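Local structure of aminopeptidase-like protein (Chaetomium thermophilum, 5JM6) at residues C75-L87 with K102-T116. The protein forms a dodecamer linked to the Cvt pathway of selective autophagy and probably acts as a zinc-dependent aminopeptidase of the M18 family. Residues are numbered along the deposited sequence; the frame is centred on the assembly and turned at random.
Sequences CKQKLLKAGYVEL and KYFTTRNGSSIIAFT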
# COMPACT_ATOMS: atom_id res chain seq x y z
N CYS A 75 -35.12 -17.17 -41.94
CA CYS A 75 -34.56 -18.31 -42.65
C CYS A 75 -35.67 -19.25 -43.10
O CYS A 75 -35.62 -19.81 -44.20
CB CYS A 75 -33.56 -19.05 -41.78
SG CYS A 75 -32.15 -18.06 -41.27
N LYS A 76 -36.67 -19.42 -42.25
CA LYS A 76 -37.74 -20.36 -42.52
C LYS A 76 -38.58 -19.90 -43.72
O LYS A 76 -38.99 -20.72 -44.54
CB LYS A 76 -38.62 -20.54 -41.28
CG LYS A 76 -39.69 -21.59 -41.43
CD LYS A 76 -40.47 -21.80 -40.14
CE LYS A 76 -41.63 -22.76 -40.39
NZ LYS A 76 -42.49 -22.98 -39.20
N GLN A 77 -38.80 -18.59 -43.84
CA GLN A 77 -39.57 -18.06 -44.96
C GLN A 77 -38.80 -18.12 -46.28
O GLN A 77 -39.40 -18.31 -47.33
CB GLN A 77 -40.02 -16.62 -44.70
CG GLN A 77 -40.95 -16.45 -43.52
CD GLN A 77 -41.41 -15.01 -43.36
OE1 GLN A 77 -41.14 -14.16 -44.21
NE2 GLN A 77 -42.11 -14.72 -42.27
N LYS A 78 -37.48 -17.96 -46.23
CA LYS A 78 -36.70 -18.04 -47.45
C LYS A 78 -36.49 -19.49 -47.88
O LYS A 78 -36.48 -19.79 -49.07
CB LYS A 78 -35.36 -17.32 -47.29
CG LYS A 78 -35.51 -15.85 -46.91
CD LYS A 78 -34.33 -15.03 -47.40
CE LYS A 78 -34.78 -13.68 -47.93
NZ LYS A 78 -33.64 -12.90 -48.46
N LEU A 79 -36.35 -20.39 -46.91
CA LEU A 79 -36.23 -21.81 -47.23
C LEU A 79 -37.52 -22.33 -47.87
O LEU A 79 -37.48 -23.11 -48.81
CB LEU A 79 -35.90 -22.63 -45.98
CG LEU A 79 -34.48 -22.50 -45.42
CD1 LEU A 79 -34.38 -23.23 -44.10
CD2 LEU A 79 -33.45 -23.03 -46.41
N LEU A 80 -38.66 -21.88 -47.36
CA LEU A 80 -39.95 -22.31 -47.90
C LEU A 80 -40.18 -21.73 -49.30
O LEU A 80 -40.77 -22.39 -50.16
CB LEU A 80 -41.09 -21.91 -46.96
CG LEU A 80 -41.22 -22.75 -45.69
CD1 LEU A 80 -42.17 -22.10 -44.70
CD2 LEU A 80 -41.69 -24.16 -46.02
N LYS A 81 -39.72 -20.51 -49.53
CA LYS A 81 -39.89 -19.88 -50.83
C LYS A 81 -38.97 -20.50 -51.88
O LYS A 81 -39.24 -20.43 -53.08
CB LYS A 81 -39.64 -18.37 -50.73
CG LYS A 81 -40.77 -17.62 -50.04
CD LYS A 81 -40.36 -16.19 -49.70
CE LYS A 81 -41.35 -15.56 -48.74
NZ LYS A 81 -40.93 -14.20 -48.30
N ALA A 82 -37.90 -21.14 -51.42
CA ALA A 82 -36.95 -21.81 -52.30
C ALA A 82 -37.31 -23.28 -52.50
O ALA A 82 -36.60 -24.01 -53.21
CB ALA A 82 -35.54 -21.69 -51.75
N GLY A 83 -38.40 -23.73 -51.89
CA GLY A 83 -38.88 -25.09 -52.08
C GLY A 83 -38.36 -26.12 -51.10
O GLY A 83 -38.34 -27.31 -51.40
N TYR A 84 -37.94 -25.68 -49.91
CA TYR A 84 -37.53 -26.61 -48.87
C TYR A 84 -38.75 -27.16 -48.12
O TYR A 84 -39.75 -26.46 -47.94
CB TYR A 84 -36.57 -25.93 -47.88
CG TYR A 84 -35.15 -25.76 -48.39
CD1 TYR A 84 -34.88 -24.94 -49.48
CD2 TYR A 84 -34.08 -26.41 -47.77
CE1 TYR A 84 -33.58 -24.78 -49.95
CE2 TYR A 84 -32.79 -26.25 -48.23
CZ TYR A 84 -32.54 -25.44 -49.32
OH TYR A 84 -31.26 -25.27 -49.78
N VAL A 85 -38.64 -28.41 -47.69
CA VAL A 85 -39.71 -29.08 -46.95
C VAL A 85 -39.33 -29.18 -45.48
O VAL A 85 -38.21 -29.57 -45.15
CB VAL A 85 -39.98 -30.48 -47.52
CG1 VAL A 85 -40.95 -31.25 -46.64
CG2 VAL A 85 -40.51 -30.39 -48.95
N GLU A 86 -40.25 -28.81 -44.60
CA GLU A 86 -39.98 -28.86 -43.16
C GLU A 86 -40.18 -30.26 -42.60
O GLU A 86 -41.18 -30.91 -42.89
CB GLU A 86 -40.88 -27.88 -42.41
CG GLU A 86 -40.75 -27.97 -40.90
CD GLU A 86 -41.47 -26.86 -40.16
OE1 GLU A 86 -41.25 -26.72 -38.94
OE2 GLU A 86 -42.25 -26.12 -40.80
N LEU A 87 -39.22 -30.72 -41.80
CA LEU A 87 -39.36 -32.02 -41.15
C LEU A 87 -39.64 -31.83 -39.66
O LEU A 87 -38.72 -31.57 -38.88
CB LEU A 87 -38.10 -32.85 -41.36
CG LEU A 87 -37.75 -33.16 -42.82
CD1 LEU A 87 -36.34 -33.73 -42.94
CD2 LEU A 87 -38.77 -34.11 -43.41
N LYS A 102 -34.78 -31.19 -50.55
CA LYS A 102 -34.28 -30.07 -49.74
C LYS A 102 -35.17 -29.88 -48.51
O LYS A 102 -36.39 -29.77 -48.63
CB LYS A 102 -34.22 -28.79 -50.58
CG LYS A 102 -33.54 -28.98 -51.94
CD LYS A 102 -33.44 -27.70 -52.74
CE LYS A 102 -34.80 -27.11 -53.05
NZ LYS A 102 -34.69 -25.99 -54.03
N TYR A 103 -34.54 -29.85 -47.34
CA TYR A 103 -35.30 -29.91 -46.09
C TYR A 103 -34.77 -28.96 -45.01
O TYR A 103 -33.68 -28.39 -45.15
CB TYR A 103 -35.29 -31.34 -45.55
CG TYR A 103 -35.67 -32.38 -46.59
CD1 TYR A 103 -37.00 -32.68 -46.84
CD2 TYR A 103 -34.70 -33.04 -47.32
CE1 TYR A 103 -37.35 -33.62 -47.79
CE2 TYR A 103 -35.04 -33.98 -48.28
CZ TYR A 103 -36.37 -34.26 -48.51
OH TYR A 103 -36.71 -35.20 -49.46
N PHE A 104 -35.55 -28.77 -43.96
CA PHE A 104 -35.09 -28.08 -42.76
C PHE A 104 -35.86 -28.52 -41.52
O PHE A 104 -36.98 -29.03 -41.62
CB PHE A 104 -35.19 -26.56 -42.92
CG PHE A 104 -36.59 -26.02 -42.89
CD1 PHE A 104 -37.33 -25.92 -44.06
CD2 PHE A 104 -37.17 -25.59 -41.71
CE1 PHE A 104 -38.62 -25.42 -44.04
CE2 PHE A 104 -38.46 -25.09 -41.68
CZ PHE A 104 -39.18 -25.00 -42.85
N THR A 105 -35.26 -28.32 -40.36
CA THR A 105 -35.91 -28.64 -39.09
C THR A 105 -35.61 -27.55 -38.06
O THR A 105 -34.59 -26.86 -38.14
CB THR A 105 -35.47 -30.03 -38.58
OG1 THR A 105 -35.95 -31.03 -39.48
CG2 THR A 105 -36.02 -30.34 -37.19
N THR A 106 -36.53 -27.40 -37.12
CA THR A 106 -36.55 -26.31 -36.16
C THR A 106 -36.59 -26.85 -34.73
O THR A 106 -37.18 -27.90 -34.48
CB THR A 106 -37.76 -25.40 -36.44
OG1 THR A 106 -37.44 -24.51 -37.52
CG2 THR A 106 -38.17 -24.59 -35.21
N ARG A 107 -35.94 -26.14 -33.81
CA ARG A 107 -36.06 -26.45 -32.40
C ARG A 107 -36.25 -25.15 -31.61
O ARG A 107 -35.42 -24.24 -31.69
CB ARG A 107 -34.83 -27.22 -31.91
CG ARG A 107 -35.01 -27.90 -30.57
CD ARG A 107 -33.81 -28.78 -30.22
NE ARG A 107 -33.87 -30.08 -30.88
CZ ARG A 107 -33.10 -31.12 -30.57
NH1 ARG A 107 -32.20 -31.01 -29.59
NH2 ARG A 107 -33.22 -32.26 -31.22
N ASN A 108 -37.36 -25.07 -30.88
CA ASN A 108 -37.72 -23.92 -30.04
C ASN A 108 -37.86 -22.62 -30.85
O ASN A 108 -37.92 -21.52 -30.29
CB ASN A 108 -36.67 -23.78 -28.92
CG ASN A 108 -36.90 -22.58 -28.02
OD1 ASN A 108 -37.85 -22.55 -27.24
ND2 ASN A 108 -36.02 -21.59 -28.11
N GLY A 109 -37.98 -22.74 -32.16
CA GLY A 109 -38.11 -21.56 -33.01
C GLY A 109 -36.87 -20.68 -33.00
O GLY A 109 -36.89 -19.60 -33.59
N SER A 110 -35.87 -21.06 -32.21
CA SER A 110 -34.57 -20.39 -32.20
C SER A 110 -33.38 -21.17 -32.79
O SER A 110 -32.27 -20.64 -32.85
CB SER A 110 -34.24 -19.98 -30.77
OG SER A 110 -34.20 -21.11 -29.92
N SER A 111 -33.59 -22.42 -33.19
CA SER A 111 -32.52 -23.23 -33.79
C SER A 111 -33.02 -23.86 -35.08
O SER A 111 -34.15 -24.34 -35.14
CB SER A 111 -32.03 -24.31 -32.83
OG SER A 111 -30.94 -23.86 -32.06
N ILE A 112 -32.19 -23.86 -36.11
CA ILE A 112 -32.61 -24.41 -37.39
C ILE A 112 -31.47 -25.11 -38.12
O ILE A 112 -30.33 -24.65 -38.13
CB ILE A 112 -33.22 -23.30 -38.27
CG1 ILE A 112 -33.76 -23.88 -39.58
CG2 ILE A 112 -32.22 -22.18 -38.53
CD1 ILE A 112 -34.51 -22.88 -40.42
N ILE A 113 -31.80 -26.24 -38.73
CA ILE A 113 -30.87 -27.01 -39.55
C ILE A 113 -31.48 -27.22 -40.93
O ILE A 113 -32.54 -27.83 -41.05
CB ILE A 113 -30.55 -28.37 -38.91
CG1 ILE A 113 -29.83 -28.18 -37.58
CG2 ILE A 113 -29.72 -29.23 -39.86
CD1 ILE A 113 -29.70 -29.46 -36.78
N ALA A 114 -30.81 -26.72 -41.96
CA ALA A 114 -31.28 -26.88 -43.33
C ALA A 114 -30.26 -27.65 -44.15
O ALA A 114 -29.05 -27.47 -43.98
CB ALA A 114 -31.55 -25.52 -43.96
N PHE A 115 -30.74 -28.52 -45.04
CA PHE A 115 -29.84 -29.32 -45.85
C PHE A 115 -30.43 -29.73 -47.19
O PHE A 115 -31.65 -29.79 -47.35
CB PHE A 115 -29.40 -30.57 -45.07
CG PHE A 115 -30.54 -31.49 -44.70
CD1 PHE A 115 -31.31 -31.25 -43.58
CD2 PHE A 115 -30.81 -32.61 -45.47
CE1 PHE A 115 -32.35 -32.09 -43.24
CE2 PHE A 115 -31.85 -33.47 -45.13
CZ PHE A 115 -32.62 -33.20 -44.02
N THR A 116 -29.55 -30.00 -48.15
CA THR A 116 -29.94 -30.56 -49.44
C THR A 116 -29.25 -31.90 -49.65
O THR A 116 -28.07 -32.06 -49.33
CB THR A 116 -29.59 -29.63 -50.62
OG1 THR A 116 -28.18 -29.66 -50.85
CG2 THR A 116 -30.03 -28.21 -50.33
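Val85 and Glu86 pair in parallel with Tyr103 and Phe104, adding a short edge strand to the mixed sheet of the M18 metallopeptidase fold: the chain packs helix 68-81 on one face of the hairpin 102-116, then turns and joins the same sheet as strand 85-86. The turn from helix 68-81 into strand 85-86 is a Schellman motif, with Gly83 at positive phi.

Backbone bonds set the register. Val85 N donates to Lys102 O (2.8 Å), Phe104 N to Val85 O, and Leu87 N to Phe104 O. Beyond this ladder, Thr105 OG1 donates to a lone pair of Leu87 O in its carbonyl plane.

Apolar contacts fill the space between helix and hairpin. Leu79 CD1 touches Phe104 CB, Ile112 CD1 and Ala114 CB, and Phe315 and Leu318 of helix 305-320 continue this layer. The Phe104 ring, with CG between its backbone N and carbonyl carbon (chi1 72°), extends toward the helix; Glu86 CB lies over one face, 3.4 Å from Phe104 CZ, Leu80 CD2 meets its edge, and Lys76 CG approaches Phe104 CE2 at 3.7 Å. Beyond the CZ end of the ring, Lys76 NZ and Glu86 OE2 form a salt bridge (3.5 Å).

The Tyr84 ring is sandwiched: Leu79 CD2 sits over the centre of one face and Lys102 CB over the other, a CH-pi contact 3.6 Å from the centroid. Replacing Tyr84 by an alanine is likely to open a gap between Leu79 CD2 and Lys102 CB and leave the lysine chain without the ring it lies on. Bent at chi3 (-60°), that chain passes the ring, and Lys102 NZ donates a hydrogen bond to Ala82 O at 2.9 Å, approaching nearly in line with the carbonyl.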